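Local coordinates for RNA-dependent RNA Polymerase (Bombyx mori cytoplasmic polyhedrosis virus, PDB 6TZ0), which catalyses RNA-templated RNA synthesis, producing plus strands by conservative transcription and probably also the complementary minus strands of the double-stranded RNA genome, at residues E415-F420 and R458-P463; S500-T505 and P577-Y582; Y583-E588 and A605-A610; S936-G941 and K948-A953. All coordinates share one frame; numbering follows the deposited sequence.

Contact 1 (E415-F420 and R458-P463)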
# COMPACT_ATOMS: atom_id res chain seq x y z
N GLU A 415 3.89 18.81 10.20
CA GLU A 415 5.08 18.00 10.41
C GLU A 415 4.77 16.52 10.29
O GLU A 415 5.61 15.76 9.81
CB GLU A 415 5.68 18.33 11.78
CG GLU A 415 7.01 17.66 12.08
CD GLU A 415 8.14 18.16 11.21
OE1 GLU A 415 8.09 19.31 10.75
OE2 GLU A 415 9.09 17.38 10.97
N ALA A 416 3.55 16.11 10.65
CA ALA A 416 3.14 14.73 10.47
C ALA A 416 3.01 14.37 8.99
O ALA A 416 3.38 13.27 8.58
CB ALA A 416 1.83 14.47 11.20
N TRP A 417 2.49 15.30 8.18
CA TRP A 417 2.41 15.07 6.73
C TRP A 417 3.79 14.98 6.09
O TRP A 417 4.03 14.12 5.23
CB TRP A 417 1.57 16.17 6.09
CG TRP A 417 1.65 16.23 4.60
CD1 TRP A 417 2.28 17.18 3.86
CD2 TRP A 417 1.10 15.29 3.67
NE1 TRP A 417 2.15 16.91 2.53
CE2 TRP A 417 1.43 15.75 2.38
CE3 TRP A 417 0.35 14.12 3.79
CZ2 TRP A 417 1.05 15.08 1.23
CZ3 TRP A 417 -0.03 13.46 2.65
CH2 TRP A 417 0.32 13.94 1.39
N LEU A 418 4.71 15.86 6.50
CA LEU A 418 6.07 15.78 5.98
C LEU A 418 6.78 14.50 6.41
O LEU A 418 7.52 13.91 5.62
CB LEU A 418 6.87 17.01 6.39
CG LEU A 418 6.89 18.20 5.43
CD1 LEU A 418 5.55 18.88 5.29
CD2 LEU A 418 7.92 19.19 5.91
N ASN A 419 6.56 14.04 7.65
CA ASN A 419 7.13 12.77 8.08
C ASN A 419 6.48 11.59 7.38
O ASN A 419 7.13 10.56 7.19
CB ASN A 419 6.99 12.62 9.59
CG ASN A 419 7.82 13.61 10.36
OD1 ASN A 419 8.94 13.93 9.97
ND2 ASN A 419 7.28 14.11 11.47
N PHE A 420 5.22 11.72 7.01
CA PHE A 420 4.54 10.68 6.26
C PHE A 420 5.09 10.58 4.85
O PHE A 420 5.11 9.49 4.26
CB PHE A 420 3.04 10.99 6.26
CG PHE A 420 2.20 9.99 5.55
CD1 PHE A 420 1.90 8.77 6.14
CD2 PHE A 420 1.68 10.28 4.31
CE1 PHE A 420 1.10 7.87 5.48
CE2 PHE A 420 0.89 9.38 3.65
CZ PHE A 420 0.60 8.18 4.25
N ARG A 458 4.95 26.07 -2.92
CA ARG A 458 4.38 27.41 -2.89
C ARG A 458 2.86 27.39 -2.84
O ARG A 458 2.26 28.42 -2.52
CB ARG A 458 4.83 28.20 -4.12
CG ARG A 458 4.19 27.75 -5.41
CD ARG A 458 4.74 28.51 -6.59
NE ARG A 458 6.10 28.10 -6.91
CZ ARG A 458 6.85 28.65 -7.86
NH1 ARG A 458 6.35 29.64 -8.60
NH2 ARG A 458 8.08 28.22 -8.08
N GLU A 459 2.24 26.26 -3.14
CA GLU A 459 0.79 26.15 -3.14
C GLU A 459 0.28 25.13 -2.13
O GLU A 459 -0.82 24.60 -2.29
CB GLU A 459 0.28 25.83 -4.55
CG GLU A 459 0.77 24.52 -5.13
CD GLU A 459 0.24 24.30 -6.52
OE1 GLU A 459 -0.42 25.20 -7.06
OE2 GLU A 459 0.47 23.20 -7.08
N TYR A 460 1.07 24.86 -1.09
CA TYR A 460 0.63 23.96 -0.03
C TYR A 460 -0.53 24.56 0.77
O TYR A 460 -1.37 23.81 1.28
CB TYR A 460 1.81 23.64 0.89
CG TYR A 460 1.47 22.76 2.07
CD1 TYR A 460 1.22 21.41 1.90
CD2 TYR A 460 1.42 23.28 3.35
CE1 TYR A 460 0.92 20.60 2.97
CE2 TYR A 460 1.12 22.48 4.44
CZ TYR A 460 0.87 21.14 4.24
OH TYR A 460 0.56 20.34 5.31
N ARG A 461 -0.60 25.88 0.87
CA ARG A 461 -1.64 26.56 1.62
C ARG A 461 -2.76 27.09 0.73
O ARG A 461 -3.63 27.82 1.21
CB ARG A 461 -1.05 27.72 2.41
CG ARG A 461 0.03 27.33 3.40
CD ARG A 461 -0.51 26.58 4.59
NE ARG A 461 0.54 26.33 5.57
CZ ARG A 461 0.38 25.64 6.69
NH1 ARG A 461 -0.80 25.12 6.99
NH2 ARG A 461 1.40 25.46 7.50
N THR A 462 -2.76 26.74 -0.55
CA THR A 462 -3.70 27.27 -1.53
C THR A 462 -4.85 26.30 -1.71
O THR A 462 -4.61 25.12 -1.99
CB THR A 462 -3.00 27.50 -2.86
OG1 THR A 462 -1.93 28.45 -2.67
CG2 THR A 462 -3.96 28.04 -3.89
N PRO A 463 -6.10 26.76 -1.57
CA PRO A 463 -7.23 25.82 -1.62
C PRO A 463 -7.52 25.25 -3.00
O PRO A 463 -8.19 24.21 -3.08
CB PRO A 463 -8.41 26.67 -1.12
CG PRO A 463 -7.78 27.79 -0.38
CD PRO A 463 -6.51 28.09 -1.09
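The indole of Trp417 and the phenol ring of Tyr460 lie with their planes 21° from parallel but slid apart, so that they barely overlap. The distance of 5.7 Å between the centroids of the Tyr460 ring and the five-membered ring of Trp417 confirms this. Touch is confined to neighbouring atoms: Trp417 CD1 comes to 3.8 Å from Tyr460 CE1, and Trp417 NE1 to 3.9 Å from the same carbon. Helix 413-422 of the central polymerase domain is thereby packed against a type I beta turn, Glu459 to Thr462, in the loop before helix 464-469. Tyr460 holds the second position of that turn; its CG is anti to the backbone N (chi1 178°), which places the ring so that CE1 reaches Trp417. Both residues are buried, and elsewhere the indole makes edge-to-face pairs with Phe498 and Phe501. The polar end of Tyr460 is satisfied by Asp414, just ahead of the helical segment: one carboxylate oxygen of Asp414 is hydrogen-bonded to Tyr460 OH, while its other oxygen makes a salt bridge with Arg461. The ring flank remote from Trp417 is used too, since Tyr460 CE2 lies 3.9 Å above the plane of the Arg461 guanidinium, over its centre.

Contact 2 (S500-T505 and P577-Y582)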
# COMPACT_ATOMS: atom_id res chain seq x y z
N SER A 500 -6.85 12.00 2.15
CA SER A 500 -7.07 10.84 2.99
C SER A 500 -6.17 10.81 4.22
O SER A 500 -6.08 9.76 4.86
CB SER A 500 -6.87 9.57 2.17
OG SER A 500 -5.53 9.46 1.74
N PHE A 501 -5.52 11.91 4.56
CA PHE A 501 -4.53 11.85 5.63
C PHE A 501 -5.17 12.08 6.99
O PHE A 501 -4.81 11.41 7.97
CB PHE A 501 -3.42 12.86 5.37
CG PHE A 501 -2.31 12.78 6.37
CD1 PHE A 501 -1.46 11.69 6.38
CD2 PHE A 501 -2.10 13.80 7.28
CE1 PHE A 501 -0.44 11.60 7.29
CE2 PHE A 501 -1.08 13.72 8.19
CZ PHE A 501 -0.25 12.62 8.19
N MET A 502 -6.10 13.02 7.09
CA MET A 502 -6.78 13.24 8.37
C MET A 502 -7.76 12.13 8.75
O MET A 502 -7.84 11.83 9.96
CB MET A 502 -7.44 14.63 8.36
CG MET A 502 -8.08 15.06 9.68
SD MET A 502 -6.96 15.15 11.08
CE MET A 502 -6.10 16.67 10.73
N PRO A 503 -8.51 11.47 7.84
CA PRO A 503 -9.20 10.23 8.26
C PRO A 503 -8.27 9.13 8.76
O PRO A 503 -8.61 8.43 9.72
CB PRO A 503 -9.95 9.81 7.00
CG PRO A 503 -10.22 11.05 6.32
CD PRO A 503 -9.04 11.92 6.54
N TYR A 504 -7.09 9.00 8.15
CA TYR A 504 -6.08 8.07 8.64
C TYR A 504 -5.59 8.45 10.02
O TYR A 504 -5.43 7.58 10.89
CB TYR A 504 -4.91 8.01 7.65
CG TYR A 504 -3.70 7.30 8.20
CD1 TYR A 504 -3.69 5.94 8.40
CD2 TYR A 504 -2.55 8.02 8.53
CE1 TYR A 504 -2.59 5.29 8.91
CE2 TYR A 504 -1.45 7.39 9.05
CZ TYR A 504 -1.47 6.03 9.23
OH TYR A 504 -0.37 5.40 9.74
N THR A 505 -5.34 9.73 10.25
CA THR A 505 -4.83 10.19 11.54
C THR A 505 -5.87 10.00 12.64
O THR A 505 -5.52 9.65 13.77
CB THR A 505 -4.42 11.66 11.41
OG1 THR A 505 -3.43 11.77 10.38
CG2 THR A 505 -3.84 12.19 12.70
N PRO A 577 -7.06 24.10 14.32
CA PRO A 577 -6.91 25.06 13.23
C PRO A 577 -5.69 24.72 12.39
O PRO A 577 -4.77 24.03 12.84
CB PRO A 577 -6.72 26.39 13.96
CG PRO A 577 -6.01 25.99 15.19
CD PRO A 577 -6.53 24.64 15.59
N ARG A 578 -5.72 25.21 11.15
CA ARG A 578 -4.58 25.21 10.23
C ARG A 578 -4.09 23.79 9.92
O ARG A 578 -3.02 23.37 10.35
CB ARG A 578 -3.42 26.07 10.78
CG ARG A 578 -3.48 27.55 10.45
CD ARG A 578 -4.54 28.25 11.25
NE ARG A 578 -4.46 29.69 11.14
CZ ARG A 578 -5.37 30.49 11.66
NH1 ARG A 578 -5.24 31.80 11.55
NH2 ARG A 578 -6.42 29.99 12.30
N PHE A 579 -4.92 23.05 9.20
CA PHE A 579 -4.44 21.75 8.73
C PHE A 579 -3.75 21.84 7.37
O PHE A 579 -2.56 21.57 7.27
CB PHE A 579 -5.58 20.73 8.69
CG PHE A 579 -5.23 19.46 7.97
CD1 PHE A 579 -4.20 18.65 8.41
CD2 PHE A 579 -5.96 19.06 6.87
CE1 PHE A 579 -3.88 17.49 7.74
CE2 PHE A 579 -5.65 17.89 6.20
CZ PHE A 579 -4.61 17.11 6.64
N GLY A 580 -4.46 22.21 6.33
CA GLY A 580 -3.83 22.28 5.04
C GLY A 580 -3.85 23.67 4.47
O GLY A 580 -3.13 24.56 4.91
N PRO A 581 -4.68 23.87 3.45
CA PRO A 581 -5.12 25.22 3.09
C PRO A 581 -6.29 25.71 3.92
O PRO A 581 -6.81 26.79 3.65
CB PRO A 581 -5.51 25.06 1.63
CG PRO A 581 -5.95 23.66 1.52
CD PRO A 581 -5.09 22.87 2.45
N TYR A 582 -6.70 24.94 4.92
CA TYR A 582 -7.91 25.20 5.69
C TYR A 582 -7.56 25.87 7.00
O TYR A 582 -6.46 25.69 7.54
CB TYR A 582 -8.66 23.90 5.96
CG TYR A 582 -9.06 23.18 4.71
CD1 TYR A 582 -10.12 23.62 3.95
CD2 TYR A 582 -8.37 22.05 4.30
CE1 TYR A 582 -10.48 22.96 2.81
CE2 TYR A 582 -8.72 21.39 3.16
CZ TYR A 582 -9.78 21.85 2.42
OH TYR A 582 -10.14 21.19 1.27
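This is a buried, wholly apolar contact in which Phe579, from the loop between helix 557-573 and strand 585-591, meets the start of helix 501-508 in the catalytic region of the polymerase. Its core is a Met-aromatic contact combined with a CH-pi interaction. Met502 CE lies over one face of the Phe579 ring, 4.0 Å from the centroid and 25° off the normal, and comes to 3.6 Å from Phe579 CD1, displaced toward the rim. Met502 SD also stands above that face, but at 5.3 Å from the centroid, which makes the methyl the closer group. Bends at chi2 (60°) and chi3 (76°) fold the methionine so that CE is set down on the ring, while Met502 CB passes Phe579 CZ at 4.1 Å. Phe501 comes in at the rim: its CD2 is 4.1 Å from Phe579 CE1, each atom near the plane of the other ring. Beyond these partners, Phe579 stacks with Phe498, and Phe501 meets Phe420 of helix 413-422. The helix start has its own local tie, for Phe501 O accepts hydrogen bonds from Thr505 N and, at 2.8 Å, from Thr505 OG1, on opposite faces of its carbonyl plane.

Contact 3 (Y583-E588 and A605-A610)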
# COMPACT_ATOMS: atom_id res chain seq x y z
N TYR A 583 -8.51 26.63 7.52
CA TYR A 583 -8.35 27.35 8.77
C TYR A 583 -9.71 27.49 9.42
O TYR A 583 -10.73 27.50 8.73
CB TYR A 583 -7.66 28.71 8.55
CG TYR A 583 -8.28 29.57 7.47
CD1 TYR A 583 -7.84 29.47 6.16
CD2 TYR A 583 -9.28 30.50 7.76
CE1 TYR A 583 -8.39 30.24 5.16
CE2 TYR A 583 -9.83 31.27 6.76
CZ TYR A 583 -9.38 31.14 5.47
OH TYR A 583 -9.91 31.90 4.46
N ALA A 584 -9.72 27.55 10.74
CA ALA A 584 -10.97 27.55 11.50
C ALA A 584 -11.70 28.87 11.33
O ALA A 584 -11.09 29.94 11.43
CB ALA A 584 -10.69 27.28 12.97
N LYS A 585 -13.01 28.81 11.09
CA LYS A 585 -13.79 30.00 10.82
C LYS A 585 -15.26 29.71 11.02
O LYS A 585 -15.68 28.55 11.08
CB LYS A 585 -13.55 30.51 9.40
CG LYS A 585 -14.02 29.61 8.28
CD LYS A 585 -13.76 30.29 6.96
CE LYS A 585 -14.32 29.53 5.79
NZ LYS A 585 -13.59 28.27 5.53
N ASN A 586 -16.05 30.77 11.13
CA ASN A 586 -17.50 30.65 11.15
C ASN A 586 -18.00 30.39 9.74
O ASN A 586 -17.52 30.96 8.76
CB ASN A 586 -18.16 31.91 11.70
CG ASN A 586 -17.93 32.09 13.17
OD1 ASN A 586 -17.94 31.13 13.94
ND2 ASN A 586 -17.72 33.33 13.58
N MET A 587 -19.02 29.54 9.65
CA MET A 587 -19.41 28.95 8.38
C MET A 587 -20.93 28.84 8.35
O MET A 587 -21.53 28.41 9.34
CB MET A 587 -18.73 27.59 8.25
CG MET A 587 -18.96 26.81 6.98
SD MET A 587 -17.94 25.33 7.07
CE MET A 587 -18.51 24.41 5.66
N GLU A 588 -21.54 29.26 7.25
CA GLU A 588 -22.98 29.14 7.10
C GLU A 588 -23.35 27.67 6.92
O GLU A 588 -22.67 26.93 6.20
CB GLU A 588 -23.46 29.96 5.91
CG GLU A 588 -24.96 30.02 5.75
CD GLU A 588 -25.39 30.83 4.56
OE1 GLU A 588 -24.50 31.37 3.86
OE2 GLU A 588 -26.61 30.93 4.31
N ALA A 605 -9.88 20.60 10.49
CA ALA A 605 -9.93 19.17 10.25
C ALA A 605 -11.31 18.70 9.82
O ALA A 605 -11.42 17.80 8.99
CB ALA A 605 -9.50 18.42 11.51
N TRP A 606 -12.35 19.33 10.34
CA TRP A 606 -13.71 18.94 9.99
C TRP A 606 -14.08 19.44 8.60
O TRP A 606 -14.81 18.77 7.87
CB TRP A 606 -14.64 19.40 11.11
CG TRP A 606 -16.09 19.15 11.01
CD1 TRP A 606 -16.70 18.09 10.42
CD2 TRP A 606 -17.10 19.83 11.75
NE1 TRP A 606 -18.05 18.15 10.63
CE2 TRP A 606 -18.32 19.20 11.46
CE3 TRP A 606 -17.09 20.93 12.60
CZ2 TRP A 606 -19.52 19.65 11.98
CZ3 TRP A 606 -18.29 21.38 13.11
CH2 TRP A 606 -19.49 20.74 12.80
N GLN A 607 -13.48 20.57 8.18
CA GLN A 607 -13.58 21.00 6.79
C GLN A 607 -12.91 20.01 5.85
O GLN A 607 -13.47 19.65 4.81
CB GLN A 607 -12.93 22.37 6.62
CG GLN A 607 -13.62 23.50 7.31
CD GLN A 607 -12.89 24.80 7.15
OE1 GLN A 607 -11.89 24.87 6.44
NE2 GLN A 607 -13.33 25.82 7.85
N ALA A 608 -11.70 19.56 6.21
CA ALA A 608 -10.97 18.62 5.36
C ALA A 608 -11.69 17.28 5.27
O ALA A 608 -11.81 16.71 4.18
CB ALA A 608 -9.55 18.42 5.88
N CYS A 609 -12.19 16.77 6.40
CA CYS A 609 -12.86 15.48 6.40
C CYS A 609 -14.20 15.55 5.67
O CYS A 609 -14.56 14.61 4.97
CB CYS A 609 -13.04 14.99 7.83
SG CYS A 609 -11.50 14.57 8.62
N ALA A 610 -14.93 16.66 5.81
CA ALA A 610 -16.20 16.78 5.10
C ALA A 610 -16.00 16.94 3.61
O ALA A 610 -16.76 16.39 2.81
CB ALA A 610 -16.99 17.95 5.67
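Tyr583, the first residue of its segment, faces Gln607 with its backbone rather than its ring. Its CB points away from helix 604-614, whereas Tyr583 O accepts a weak hydrogen bond from Gln607 NE2, 3.2 Å long and well bent at 133°. Gln607 is extended beyond CG, which carries its amide from the helix as far as the chain leading into strand 585-591. Lys585 opens that strand. Its CG is placed between the backbone N and the carbonyl carbon (chi1 65°), and the chain then runs straight until a bend at chi4 (-70°), crossing the glutamine at about a right angle. Lys585 CG passes 3.9 Å from Gln607 NE2, and Lys585 NZ stops 3.4 Å from the same nitrogen. Further on, Met587 directs its CB toward the helix and packs on Val602, which Gln607 also touches. Strands 585-591 and 598-602 form a beta hairpin, and the contact joins the chain entering its first strand to the helix that follows its second. Outside it, Lys585 packs on Asp160 of the Viral structural protein 4 chain. Lys585 NZ and Gln607 NE2 are both donors and cannot bond to each other as modelled; the polar tie therefore rests on the one bent bond to Tyr583 O, which implies a modest link for a buried amide.

Contact 4 (S936-G941 and K948-A953)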
# COMPACT_ATOMS: atom_id res chain seq x y z
N SER A 936 12.72 25.63 0.53
CA SER A 936 11.29 25.84 0.41
C SER A 936 10.49 24.74 1.10
O SER A 936 9.40 24.99 1.60
CB SER A 936 10.89 25.93 -1.06
OG SER A 936 11.09 24.70 -1.71
N LEU A 937 11.03 23.52 1.13
CA LEU A 937 10.33 22.42 1.78
C LEU A 937 10.35 22.56 3.30
O LEU A 937 9.39 22.15 3.97
CB LEU A 937 10.94 21.09 1.35
CG LEU A 937 10.36 19.80 1.91
CD1 LEU A 937 8.89 19.70 1.60
CD2 LEU A 937 11.10 18.64 1.31
N GLU A 938 11.41 23.15 3.86
CA GLU A 938 11.48 23.35 5.30
C GLU A 938 10.46 24.34 5.85
O GLU A 938 10.27 24.40 7.06
CB GLU A 938 12.86 23.85 5.71
CG GLU A 938 13.95 22.84 5.58
CD GLU A 938 15.29 23.40 6.01
OE1 GLU A 938 15.36 24.60 6.32
OE2 GLU A 938 16.27 22.63 6.04
N GLN A 939 9.80 25.12 4.99
CA GLN A 939 8.88 26.15 5.45
C GLN A 939 7.45 25.65 5.58
O GLN A 939 6.52 26.46 5.52
CB GLN A 939 8.92 27.34 4.50
CG GLN A 939 10.31 27.88 4.25
CD GLN A 939 11.08 28.08 5.52
OE1 GLN A 939 12.09 27.43 5.75
NE2 GLN A 939 10.60 28.97 6.37
N LEU A 940 7.25 24.35 5.76
CA LEU A 940 5.90 23.79 5.71
C LEU A 940 5.40 23.25 7.04
O LEU A 940 4.20 23.00 7.16
CB LEU A 940 5.81 22.68 4.66
CG LEU A 940 6.03 23.10 3.21
CD1 LEU A 940 5.82 21.90 2.30
CD2 LEU A 940 5.14 24.24 2.81
N GLY A 941 6.27 23.04 8.02
CA GLY A 941 5.82 22.66 9.35
C GLY A 941 6.98 22.56 10.32
O GLY A 941 8.04 22.07 9.93
N LYS A 948 18.77 25.91 12.71
CA LYS A 948 19.60 25.88 13.91
C LYS A 948 20.62 24.76 13.85
O LYS A 948 21.76 24.91 14.31
CB LYS A 948 18.73 25.73 15.16
CG LYS A 948 17.90 26.93 15.51
CD LYS A 948 17.12 26.67 16.78
CE LYS A 948 16.24 27.85 17.16
NZ LYS A 948 15.47 27.57 18.40
N SER A 949 20.23 23.61 13.28
CA SER A 949 21.17 22.51 13.11
C SER A 949 22.26 22.86 12.11
O SER A 949 23.43 22.52 12.33
CB SER A 949 20.41 21.25 12.67
OG SER A 949 21.29 20.17 12.48
N ARG A 950 21.91 23.56 11.04
CA ARG A 950 22.91 24.02 10.08
C ARG A 950 23.84 25.07 10.70
O ARG A 950 25.05 25.07 10.43
CB ARG A 950 22.24 24.59 8.83
CG ARG A 950 21.56 23.55 7.96
CD ARG A 950 21.15 24.15 6.62
NE ARG A 950 20.14 25.18 6.75
CZ ARG A 950 18.84 24.93 6.70
NH1 ARG A 950 18.41 23.69 6.52
NH2 ARG A 950 17.96 25.92 6.82
N ARG A 951 23.29 25.95 11.54
CA ARG A 951 24.10 26.95 12.23
C ARG A 951 25.08 26.30 13.21
O ARG A 951 26.25 26.68 13.26
CB ARG A 951 23.20 27.94 12.96
CG ARG A 951 23.91 28.96 13.86
CD ARG A 951 24.67 30.03 13.08
NE ARG A 951 26.04 29.64 12.75
CZ ARG A 951 26.84 30.35 11.96
NH1 ARG A 951 26.42 31.48 11.42
NH2 ARG A 951 28.07 29.92 11.72
N ALA A 952 24.62 25.30 13.96
CA ALA A 952 25.51 24.61 14.89
C ALA A 952 26.53 23.75 14.17
O ALA A 952 27.65 23.58 14.65
CB ALA A 952 24.69 23.76 15.86
N ALA A 953 26.17 23.21 12.99
CA ALA A 953 27.14 22.47 12.20
C ALA A 953 28.22 23.39 11.65
O ALA A 953 29.40 23.02 11.63
CB ALA A 953 26.43 21.73 11.07
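Glu938 and Arg950 reach for each other from opposite directions and join their charged ends in a two-bond salt bridge. Both side chains leave the backbone alike, with CG beside the backbone N and anti to the carbonyl carbon, but they differ further out. Glu938 is extended beyond CG, so its carboxylate is held at full length from its chain. Arg950 stays extended through chi2, then bends at chi3, and chi4 of -90° turns the guanidinium so that NH1 and NH2 face the acid. The flat groups end up nearly coplanar, at 13° to each other, with Glu938 CD in the guanidinium plane at its edge. Arg950 NH2 donates to the syn lone pair of Glu938 OE1 over 3.0 Å at 154°. The companion pair, Arg950 NH1 and Glu938 OE2, is modelled at 2.4 Å; a bond so short is doubtful in its exact length at this resolution. The bridge spans two successive helical elements of the C-terminal region: Glu938 lies at the C-terminal side of helix 927-937, and Arg950 is on helix 945-958. Their backbones remain well separated, the nearest CA atoms, those of Glu938 and Lys948, being 12.1 Å apart. Arg950 NH1 has a second partner in the carbonyl of Gly970, and the Arg950 side chain packs on Tyr971. The next residue in sequence after the acid, Gln939, packs on Ile68 of the Viral structural protein 4 chain.

Contacts 1, 2 and 3 are all buried in the central polymerase domain, contact 2 touching both of the others; contact 4 is a surface contact in the C-terminal region. Chemistry follows place: aromatic and methionine packing in contacts 1 and 2, a single weak hydrogen bond from a side-chain amide in contact 3, a salt bridge in contact 4. Contacts 1 and 2 share an interface, with Phe420 CG 3.5 Å from Phe501 CE1 and Arg461 NH1 3.2 Å from Gly580 O, a probable hydrogen bond. Helix 604-614 joins contacts 2 and 3, Met502 CG lying 3.6 Å from Cys609 SG. Contact 4 touches contact 1, with Leu418 CD1 3.9 Å from Leu940 CB, but its centre is about 30 Å from that of contact 3.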